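Local coordinates for proteasome accessory factor B/C (PafBC) (PDB 6SJ9), which regulates transcription in the bacterial DNA damage response, combining winged helix-turn-helix regions that probably bind DNA with Sm-fold WYL domains and ferredoxin-like domains, at residues G202-F207 against R233-E238; G147-D152 against T214-L219; I251-L256 against L266-D271; D281-E286 against Y397-L402. All coordinates share one frame; numbering follows the deposited sequence.

Contact 1 of 4, residues G202-F207 against R233-E238; sequences GAKRVF and RAELDE
Lys-204 and Glu-235 come from opposite directions and overlap alongside each other between strand 203-208 and helix 232-237, and the lysine shows how far an ion pair can involve the aliphatic part of a chain. From CB, the chain leaves with CG between the backbone N and the carbonyl carbon (chi1 89°), then runs extended toward the helix. Lys-204 CG comes within 3.9 Å of Glu-235 OE2. Lys-204 CD lies 3.2 Å from Glu-235 OE1, and Lys-204 CE is closer still, at 3.0 Å from the same oxygen. At the tip, Lys-204 NZ forms a salt bridge with Glu-235 OE1 (3.2 Å). The carboxylate thus lies along the last carbons as well as at the ammonium group, brought there by a bend at chi2 of the glutamate (63°). Two residues on along the strand, Val-206 CG2 approaches Glu-235 OE2 at 4.4 Å. The strand belongs to the Sm-like sheet of the first WYL domain. It forms a hairpin with strand 191-198, where Gly-202 and Ala-203 facing Asp-198 make a G1 beta bulge. Glu-235 also touches Val-195 of that partner strand. This surface pairing therefore rests on charge attraction, with one carboxylate oxygen close to both CE and NZ of Lys-204.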
# COMPACT_ATOMS: atom_id res chain seq x y z
N GLY A 202 -8.37 -7.43 36.93
CA GLY A 202 -7.83 -8.73 37.29
C GLY A 202 -8.20 -9.85 36.34
O GLY A 202 -8.23 -11.02 36.73
N ALA A 203 -8.49 -9.51 35.09
CA ALA A 203 -8.81 -10.51 34.08
C ALA A 203 -8.30 -10.04 32.74
O ALA A 203 -7.98 -8.86 32.53
CB ALA A 203 -10.32 -10.78 34.00
N LYS A 204 -8.28 -10.96 31.80
CA LYS A 204 -7.86 -10.58 30.47
C LYS A 204 -8.91 -9.70 29.81
O LYS A 204 -10.10 -9.81 30.08
CB LYS A 204 -7.55 -11.85 29.68
CG LYS A 204 -8.69 -12.45 28.94
CD LYS A 204 -8.38 -13.89 28.60
CE LYS A 204 -9.66 -14.69 28.33
NZ LYS A 204 -9.37 -16.14 28.49
N ARG A 205 -8.44 -8.82 28.92
CA ARG A 205 -9.30 -7.87 28.23
C ARG A 205 -8.71 -7.60 26.85
O ARG A 205 -7.51 -7.75 26.62
CB ARG A 205 -9.45 -6.52 28.96
CG ARG A 205 -10.24 -6.57 30.26
CD ARG A 205 -11.73 -6.65 29.91
NE ARG A 205 -12.61 -6.64 31.07
CZ ARG A 205 -12.66 -7.61 31.98
NH1 ARG A 205 -11.85 -8.67 31.87
NH2 ARG A 205 -13.54 -7.55 33.00
N VAL A 206 -9.61 -7.27 25.92
CA VAL A 206 -9.25 -6.92 24.56
C VAL A 206 -9.58 -5.45 24.34
O VAL A 206 -10.66 -4.98 24.72
CB VAL A 206 -9.97 -7.82 23.55
CG1 VAL A 206 -9.35 -7.62 22.19
CG2 VAL A 206 -9.87 -9.27 23.98
N PHE A 207 -8.62 -4.73 23.79
CA PHE A 207 -8.71 -3.31 23.55
C PHE A 207 -8.57 -3.04 22.05
O PHE A 207 -7.57 -3.45 21.45
CB PHE A 207 -7.58 -2.60 24.31
CG PHE A 207 -7.62 -2.86 25.80
CD1 PHE A 207 -8.48 -2.14 26.63
CD2 PHE A 207 -6.86 -3.87 26.34
CE1 PHE A 207 -8.52 -2.38 28.00
CE2 PHE A 207 -6.86 -4.11 27.71
CZ PHE A 207 -7.69 -3.37 28.54
N ARG A 233 -4.30 -16.47 19.29
CA ARG A 233 -5.23 -16.71 18.19
C ARG A 233 -6.61 -17.11 18.70
O ARG A 233 -7.63 -16.67 18.15
CB ARG A 233 -4.65 -17.78 17.25
CG ARG A 233 -5.59 -18.24 16.14
CD ARG A 233 -4.96 -19.38 15.36
NE ARG A 233 -5.84 -19.90 14.32
CZ ARG A 233 -5.44 -20.73 13.36
NH1 ARG A 233 -4.17 -21.12 13.31
NH2 ARG A 233 -6.30 -21.16 12.44
N ALA A 234 -6.67 -17.95 19.73
CA ALA A 234 -7.95 -18.35 20.29
C ALA A 234 -8.64 -17.19 21.00
O ALA A 234 -9.87 -17.08 20.96
CB ALA A 234 -7.77 -19.52 21.26
N GLU A 235 -7.85 -16.31 21.63
CA GLU A 235 -8.43 -15.16 22.32
C GLU A 235 -9.08 -14.19 21.34
O GLU A 235 -10.19 -13.68 21.58
CB GLU A 235 -7.34 -14.46 23.14
CG GLU A 235 -7.88 -13.42 24.05
CD GLU A 235 -8.80 -14.04 25.07
OE1 GLU A 235 -8.44 -15.12 25.61
OE2 GLU A 235 -9.87 -13.45 25.33
N LEU A 236 -8.42 -13.93 20.21
CA LEU A 236 -8.90 -12.98 19.21
C LEU A 236 -10.02 -13.58 18.36
O LEU A 236 -10.99 -12.89 18.02
CB LEU A 236 -7.73 -12.54 18.33
CG LEU A 236 -6.54 -11.71 18.84
CD1 LEU A 236 -5.22 -12.15 18.18
CD2 LEU A 236 -6.77 -10.23 18.55
N ASP A 237 -9.93 -14.88 18.04
CA ASP A 237 -11.01 -15.58 17.35
C ASP A 237 -12.33 -15.45 18.10
O ASP A 237 -13.39 -15.37 17.47
CB ASP A 237 -10.67 -17.07 17.17
CG ASP A 237 -9.75 -17.35 15.97
OD1 ASP A 237 -9.40 -16.40 15.23
OD2 ASP A 237 -9.39 -18.53 15.77
N GLU A 238 -12.30 -15.42 19.43
CA GLU A 238 -13.56 -15.24 20.15
C GLU A 238 -14.17 -13.86 19.92
O GLU A 238 -15.34 -13.64 20.23
CB GLU A 238 -13.37 -15.56 21.64
CG GLU A 238 -14.70 -15.57 22.38
CD GLU A 238 -14.65 -16.15 23.78
OE1 GLU A 238 -13.55 -16.58 24.24
OE2 GLU A 238 -15.74 -16.24 24.39

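Contact 2 of 4, residues G147-D152 against T214-L219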
# COMPACT_ATOMS: atom_id res chain seq x y z
N GLY A 147 1.94 4.00 14.13
CA GLY A 147 3.24 3.36 14.26
C GLY A 147 3.80 3.43 15.68
O GLY A 147 4.43 2.47 16.15
N GLN A 148 3.57 4.55 16.38
CA GLN A 148 4.13 4.74 17.72
C GLN A 148 3.48 3.78 18.74
O GLN A 148 4.18 3.14 19.53
CB GLN A 148 3.95 6.20 18.17
CG GLN A 148 4.68 6.43 19.49
CD GLN A 148 6.20 6.27 19.31
OE1 GLN A 148 6.79 6.84 18.38
NE2 GLN A 148 6.82 5.44 20.16
N ALA A 149 2.15 3.67 18.72
CA ALA A 149 1.45 2.77 19.63
C ALA A 149 1.86 1.33 19.38
O ALA A 149 2.04 0.53 20.33
CB ALA A 149 -0.06 2.92 19.45
N PHE A 150 2.06 1.00 18.12
CA PHE A 150 2.59 -0.31 17.79
C PHE A 150 3.97 -0.49 18.38
O PHE A 150 4.27 -1.55 18.95
CB PHE A 150 2.64 -0.50 16.29
CG PHE A 150 2.27 -1.87 15.87
CD1 PHE A 150 3.23 -2.84 15.79
CD2 PHE A 150 0.96 -2.17 15.56
CE1 PHE A 150 2.88 -4.12 15.42
CE2 PHE A 150 0.59 -3.45 15.17
CZ PHE A 150 1.56 -4.43 15.11
N ASP A 151 4.87 0.49 18.12
CA ASP A 151 6.22 0.39 18.67
C ASP A 151 6.18 0.26 20.20
O ASP A 151 7.00 -0.46 20.77
CB ASP A 151 7.09 1.58 18.29
CG ASP A 151 7.44 1.63 16.76
OD1 ASP A 151 7.21 0.64 16.01
OD2 ASP A 151 7.98 2.68 16.32
N ASP A 152 5.24 0.94 20.86
CA ASP A 152 5.26 0.97 22.33
C ASP A 152 4.80 -0.36 22.91
O ASP A 152 5.44 -0.89 23.84
CB ASP A 152 4.39 2.11 22.85
CG ASP A 152 5.02 3.44 22.60
OD1 ASP A 152 6.28 3.55 22.61
OD2 ASP A 152 4.24 4.39 22.47
N THR A 214 -5.04 8.03 24.12
CA THR A 214 -3.69 8.55 24.35
C THR A 214 -2.66 7.76 23.57
O THR A 214 -2.94 6.72 22.96
CB THR A 214 -3.30 8.46 25.81
OG1 THR A 214 -2.88 7.12 26.06
CG2 THR A 214 -4.46 8.77 26.71
N ALA A 215 -1.43 8.24 23.63
CA ALA A 215 -0.31 7.37 23.37
C ALA A 215 -0.15 6.41 24.55
O ALA A 215 -0.68 6.61 25.65
CB ALA A 215 0.97 8.17 23.10
N ILE A 216 0.54 5.32 24.29
CA ILE A 216 0.77 4.32 25.32
C ILE A 216 1.97 4.74 26.14
O ILE A 216 3.04 5.00 25.59
CB ILE A 216 0.98 2.96 24.64
CG1 ILE A 216 -0.34 2.59 23.92
CG2 ILE A 216 1.54 1.93 25.61
CD1 ILE A 216 -0.26 1.41 23.09
N SER A 217 1.82 4.81 27.45
CA SER A 217 2.98 4.98 28.31
C SER A 217 3.50 3.61 28.79
O SER A 217 2.77 2.84 29.46
CB SER A 217 2.66 5.96 29.44
OG SER A 217 1.78 5.41 30.38
N VAL A 218 4.73 3.28 28.38
CA VAL A 218 5.41 2.06 28.78
C VAL A 218 6.04 2.26 30.16
O VAL A 218 6.94 3.08 30.32
CB VAL A 218 6.48 1.71 27.75
CG1 VAL A 218 7.12 0.34 28.08
CG2 VAL A 218 5.85 1.61 26.35
N LEU A 219 5.62 1.44 31.16
CA LEU A 219 6.14 1.61 32.53
C LEU A 219 7.45 0.83 32.69
O LEU A 219 7.50 -0.30 33.22
CB LEU A 219 5.11 1.14 33.54
CG LEU A 219 3.74 1.78 33.27
CD1 LEU A 219 2.78 1.38 34.40
CD2 LEU A 219 3.90 3.35 33.19
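Ala-149, the first residue of helix 147-159 to meet segment 214-219, receives the extended end of Ile-216: Ala-149 CB lies 3.9 Å from Ile-216 CD1, which also sits 3.7 Å from the Ala-149 carbonyl O. Phe-150 turns away from the strand, its ring edge-to-face with Trp-406 and Trp-192, and Asp-152 then faces it. Asp-152 CB packs on Ile-216 CB (3.9 Å) and Val-218 CG2 (3.8 Å), the two side chains Asp-152 and Ile-216 sliding past each other in opposite directions. The same methyl, Val-218 CG2, comes within 3.6 Å of the backbone O of Asp-152. A chi1 of -71° sets CG of Asp-152 beside the backbone N, with the carboxylate reaching outward on the side of Gln-148. There Gln-148 NE2 donates to Asp-152 OD1 (3.1 Å) in the plane of its own amide but from above that of the carboxylate. Asp-152 OD2 forms a salt bridge with Arg-594, a residue of the second WCX region. With an alanine here, Arg-594 is likely to be left without its charged mate and the Gln-148 amide without the acceptor that fixes its turn. This is the helix-on-sheet packing of the Sm-like fold of a WYL domain, the short strand 217-218 pairing with strand 163-168 and helix 147-159 packed against it. Asp-152 OD2 also stands 3.4 Å from Ile-216 O, an approach of two acceptors; the nearby guanidinium of Arg-594 probably offsets their repulsion, so that methyl packing and a cross-domain ion pair share one side chain.

Contact 3 of 4, residues I251-L256 against L266-D271; sequences IDKDKL and LQDAPD
NZ of Lys-253 is held by two carboxylates: it donates a short hydrogen bond of 2.5 Å to Asp-268 OD1, within a salt bridge, and pairs also with Asp-276 OD1. The site lies at one end of the four-stranded antiparallel sheet of a ferredoxin-like fold, with strand order 2-3-1-4, in the first WCX domain. Asp-276 belongs to the strand 275-282 that runs between strands 245-252 and 263-268, so lysine and aspartate reach over it from its two neighbours, spanning a CA separation of 9.1 Å between Lys-253 and Asp-268. The lysine is extended until its last bond, where chi4 (-92°) turns the ammonium group to the carboxylate; the two side chains cross at about a right angle. Asp-268 and Asp-276 bring like charges close together, a closeness that the ammonium group probably eases. A leucine in its place would probably leave these two carboxylates facing each other without the cation that offsets them. Lys-253 itself stands in a type II beta turn from Asp-252 to Lys-255. At the bridge, OD1 of Asp-268 uses its syn lone pair, and Asp-268 OD2 remains 4.1 Å from Lys-253 NZ.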
# COMPACT_ATOMS: atom_id res chain seq x y z
N ILE A 251 -22.04 15.27 0.44
CA ILE A 251 -20.76 15.36 -0.25
C ILE A 251 -20.90 16.21 -1.51
O ILE A 251 -21.97 16.26 -2.13
CB ILE A 251 -20.22 13.97 -0.64
CG1 ILE A 251 -21.20 13.28 -1.60
CG2 ILE A 251 -20.02 13.10 0.58
CD1 ILE A 251 -20.68 11.96 -2.09
N ASP A 252 -19.82 16.90 -1.88
CA ASP A 252 -19.78 17.68 -3.11
C ASP A 252 -19.93 16.77 -4.32
O ASP A 252 -19.32 15.69 -4.40
CB ASP A 252 -18.47 18.45 -3.21
CG ASP A 252 -18.30 19.48 -2.11
OD1 ASP A 252 -19.24 19.63 -1.29
OD2 ASP A 252 -17.23 20.11 -2.05
N LYS A 253 -20.71 17.22 -5.30
CA LYS A 253 -20.87 16.46 -6.53
C LYS A 253 -19.54 16.29 -7.26
O LYS A 253 -18.66 17.13 -7.17
CB LYS A 253 -21.87 17.15 -7.46
CG LYS A 253 -23.29 17.00 -6.99
CD LYS A 253 -24.26 17.54 -7.98
CE LYS A 253 -25.70 17.28 -7.54
NZ LYS A 253 -26.26 16.00 -8.09
N ASP A 254 -19.38 15.13 -7.90
CA ASP A 254 -18.19 14.80 -8.67
C ASP A 254 -16.92 14.70 -7.81
O ASP A 254 -15.81 14.81 -8.34
CB ASP A 254 -17.98 15.77 -9.83
CG ASP A 254 -19.18 15.81 -10.77
OD1 ASP A 254 -19.51 14.73 -11.30
OD2 ASP A 254 -19.78 16.89 -10.96
N LYS A 255 -17.05 14.49 -6.50
CA LYS A 255 -15.90 14.36 -5.62
C LYS A 255 -16.00 13.09 -4.78
O LYS A 255 -17.07 12.50 -4.63
CB LYS A 255 -15.73 15.57 -4.70
CG LYS A 255 -15.37 16.85 -5.42
CD LYS A 255 -14.02 16.68 -6.11
CE LYS A 255 -13.14 17.90 -5.88
NZ LYS A 255 -13.93 19.13 -6.16
N LEU A 256 -14.85 12.66 -4.25
CA LEU A 256 -14.79 11.56 -3.29
C LEU A 256 -15.22 10.25 -3.95
O LEU A 256 -16.23 9.62 -3.60
CB LEU A 256 -15.64 11.89 -2.06
CG LEU A 256 -15.45 13.30 -1.47
CD1 LEU A 256 -16.16 13.41 -0.14
CD2 LEU A 256 -13.99 13.65 -1.33
N LEU A 266 -28.04 7.12 -3.11
CA LEU A 266 -27.60 8.41 -3.59
C LEU A 266 -28.80 9.23 -4.03
O LEU A 266 -29.70 8.70 -4.69
CB LEU A 266 -26.65 8.26 -4.78
CG LEU A 266 -25.52 9.25 -5.03
CD1 LEU A 266 -25.14 9.26 -6.50
CD2 LEU A 266 -25.88 10.64 -4.58
N GLN A 267 -28.83 10.51 -3.66
CA GLN A 267 -29.87 11.44 -4.08
C GLN A 267 -29.31 12.84 -3.90
O GLN A 267 -28.28 13.03 -3.25
CB GLN A 267 -31.17 11.32 -3.28
CG GLN A 267 -31.10 11.92 -1.88
CD GLN A 267 -32.35 11.67 -1.03
OE1 GLN A 267 -33.22 10.87 -1.40
NE2 GLN A 267 -32.44 12.37 0.10
N ASP A 268 -29.99 13.82 -4.50
CA ASP A 268 -29.57 15.20 -4.32
C ASP A 268 -29.80 15.66 -2.89
O ASP A 268 -30.73 15.23 -2.21
CB ASP A 268 -30.28 16.13 -5.30
CG ASP A 268 -29.60 16.18 -6.66
OD1 ASP A 268 -28.40 15.85 -6.73
OD2 ASP A 268 -30.25 16.58 -7.65
N ALA A 269 -28.89 16.51 -2.42
CA ALA A 269 -28.95 17.04 -1.06
C ALA A 269 -30.09 18.05 -0.95
O ALA A 269 -30.35 18.79 -1.91
CB ALA A 269 -27.63 17.69 -0.66
N PRO A 270 -30.80 18.09 0.18
CA PRO A 270 -32.02 18.91 0.26
C PRO A 270 -31.84 20.38 -0.11
O PRO A 270 -32.70 20.90 -0.84
CB PRO A 270 -32.42 18.76 1.73
CG PRO A 270 -31.89 17.43 2.14
CD PRO A 270 -30.61 17.25 1.38
N ASP A 271 -30.78 21.07 0.34
CA ASP A 271 -30.72 22.52 0.11
C ASP A 271 -29.45 22.99 -0.57
O ASP A 271 -29.45 23.99 -1.30
CB ASP A 271 -30.91 23.27 1.43
CG ASP A 271 -32.02 24.31 1.35
OD1 ASP A 271 -32.13 25.00 0.32
OD2 ASP A 271 -32.79 24.43 2.33

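Contact 4 of 4, residues D281-E286 against Y397-L402; sequences DFRDPE and YPDDLL
Arg-283 and Asp-399 approach from opposite directions and form a salt bridge through one atom of each, Arg-283 NH2 and Asp-399 OD1, 3.3 Å apart. The hydrogen bond within it is weak, with an N-H...O angle of 134°. OD1 sits at the edge of the guanidinium and in its plane, but the carboxylate is turned 79° from that plane, and Asp-399 OD2 stays 4.1 Å from Arg-283 NH2; the pairing is therefore single-pronged, not bidentate. A bend at chi3 (-76°) turns the guanidinium so that NH2 points to Asp-399 while NH1 pairs with Glu-241 in a second salt bridge, so one guanidinium serves two acids. Beside it, Asp-284 is the N-cap of helix 285-294: its OD1 accepts from Glu-286 N at 3.0 Å, while OD2 is taken by Arg-208 and Ser-210. These residues form the junction where a strand of the ferredoxin-like WCX sheet passes into its helix, and Asp-399 lies in a loop of the PafC helix-turn-helix region, so the ion pair spans two domains at the surface. On the sheet side, the edge of the Phe-282 ring meets Asp-284 C and Pro-285 N. The arginine side chain packs on Leu-242 and Val-244, and across the bridge Asp-399 touches Leu-393 of its own region.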
# COMPACT_ATOMS: atom_id res chain seq x y z
N ASP A 281 -22.25 2.24 4.72
CA ASP A 281 -22.15 1.33 5.85
C ASP A 281 -20.76 1.41 6.44
O ASP A 281 -19.77 1.42 5.70
CB ASP A 281 -22.46 -0.10 5.43
CG ASP A 281 -23.93 -0.30 5.03
OD1 ASP A 281 -24.81 0.25 5.74
OD2 ASP A 281 -24.20 -0.97 4.01
N PHE A 282 -20.69 1.44 7.76
CA PHE A 282 -19.41 1.37 8.46
C PHE A 282 -19.66 0.59 9.73
O PHE A 282 -20.80 0.45 10.18
CB PHE A 282 -18.87 2.77 8.77
CG PHE A 282 -19.63 3.48 9.87
CD1 PHE A 282 -20.85 4.06 9.60
CD2 PHE A 282 -19.10 3.60 11.15
CE1 PHE A 282 -21.56 4.72 10.60
CE2 PHE A 282 -19.79 4.27 12.15
CZ PHE A 282 -21.02 4.83 11.88
N ARG A 283 -18.57 0.06 10.31
CA ARG A 283 -18.62 -0.63 11.60
C ARG A 283 -18.00 0.21 12.70
O ARG A 283 -18.66 0.48 13.71
CB ARG A 283 -18.01 -2.04 11.53
CG ARG A 283 -18.77 -2.92 10.53
CD ARG A 283 -18.23 -4.34 10.33
NE ARG A 283 -17.03 -4.43 9.51
CZ ARG A 283 -16.77 -5.44 8.67
NH1 ARG A 283 -17.67 -6.40 8.50
NH2 ARG A 283 -15.64 -5.45 7.97
N ASP A 284 -16.73 0.63 12.55
CA ASP A 284 -16.03 1.42 13.56
C ASP A 284 -16.10 2.90 13.21
O ASP A 284 -15.55 3.30 12.18
CB ASP A 284 -14.57 0.97 13.67
CG ASP A 284 -13.77 1.74 14.77
OD1 ASP A 284 -14.31 2.63 15.47
OD2 ASP A 284 -12.59 1.39 14.98
N PRO A 285 -16.71 3.73 14.06
CA PRO A 285 -16.81 5.16 13.73
C PRO A 285 -15.49 5.90 13.77
O PRO A 285 -15.39 6.93 13.10
CB PRO A 285 -17.79 5.70 14.79
CG PRO A 285 -17.81 4.69 15.85
CD PRO A 285 -17.47 3.37 15.26
N GLU A 286 -14.49 5.43 14.52
CA GLU A 286 -13.20 6.10 14.46
C GLU A 286 -12.56 5.88 13.11
O GLU A 286 -11.91 6.78 12.57
CB GLU A 286 -12.26 5.64 15.57
CG GLU A 286 -12.72 6.16 16.90
CD GLU A 286 -12.76 7.67 16.89
OE1 GLU A 286 -11.86 8.29 16.26
OE2 GLU A 286 -13.70 8.23 17.50
N TYR A 397 -8.29 -3.68 -1.88
CA TYR A 397 -7.81 -4.86 -1.16
C TYR A 397 -8.89 -5.21 -0.12
O TYR A 397 -9.28 -4.34 0.66
CB TYR A 397 -6.47 -4.60 -0.46
CG TYR A 397 -5.84 -5.88 0.08
CD1 TYR A 397 -5.09 -6.71 -0.74
CD2 TYR A 397 -6.09 -6.32 1.39
CE1 TYR A 397 -4.54 -7.90 -0.27
CE2 TYR A 397 -5.56 -7.51 1.87
CZ TYR A 397 -4.79 -8.31 1.03
OH TYR A 397 -4.27 -9.51 1.49
N PRO A 398 -9.35 -6.46 -0.03
CA PRO A 398 -10.48 -6.77 0.86
C PRO A 398 -10.10 -6.82 2.34
O PRO A 398 -8.98 -7.21 2.69
CB PRO A 398 -10.95 -8.15 0.38
CG PRO A 398 -9.87 -8.60 -0.62
CD PRO A 398 -8.75 -7.66 -0.62
N ASP A 399 -11.07 -6.49 3.20
CA ASP A 399 -10.81 -6.32 4.63
C ASP A 399 -10.92 -7.61 5.43
O ASP A 399 -10.56 -7.63 6.61
CB ASP A 399 -11.76 -5.27 5.25
CG ASP A 399 -13.23 -5.61 5.04
OD1 ASP A 399 -13.69 -6.63 5.59
OD2 ASP A 399 -13.92 -4.87 4.31
N ASP A 400 -11.44 -8.68 4.83
CA ASP A 400 -11.69 -9.94 5.52
C ASP A 400 -10.78 -11.05 5.01
O ASP A 400 -11.21 -12.18 4.80
CB ASP A 400 -13.17 -10.34 5.37
CG ASP A 400 -13.68 -10.27 3.92
OD1 ASP A 400 -12.87 -10.19 2.97
OD2 ASP A 400 -14.92 -10.32 3.72
N LEU A 401 -9.52 -10.72 4.72
CA LEU A 401 -8.58 -11.71 4.19
C LEU A 401 -7.49 -12.20 5.15
O LEU A 401 -7.15 -13.38 5.10
CB LEU A 401 -7.93 -11.11 2.93
CG LEU A 401 -7.49 -11.95 1.72
CD1 LEU A 401 -8.58 -12.94 1.32
CD2 LEU A 401 -7.07 -11.08 0.52
N LEU A 402 -6.91 -11.35 6.02
CA LEU A 402 -5.78 -11.72 6.89
C LEU A 402 -6.12 -11.66 8.37
O LEU A 402 -6.44 -10.60 8.91
CB LEU A 402 -4.57 -10.83 6.62
CG LEU A 402 -3.98 -11.13 5.25
CD1 LEU A 402 -2.64 -10.53 5.11
CD2 LEU A 402 -3.93 -12.61 5.05

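Contacts 1 and 2 alternate along the chain and reach the same Sm-like WYL sheet, their centres about 19 Å apart; one joins strand 203-208 to helix 232-237, the other seats helix 147-159 on the sheet. Contacts 3 and 4 follow in series and share the WCX sheet, where strand 275-282 runs between strands 263-268 and 245-252 and then leads into contact 4; their centres are about 24 Å apart. Contact 3 is remote, about 42 Å from the centre of contact 1. None of the four touch. Contact 3 joins neighbouring elements of the WCX domain alone, whereas contact 4 ties that domain to the PafC helix-turn-helix region.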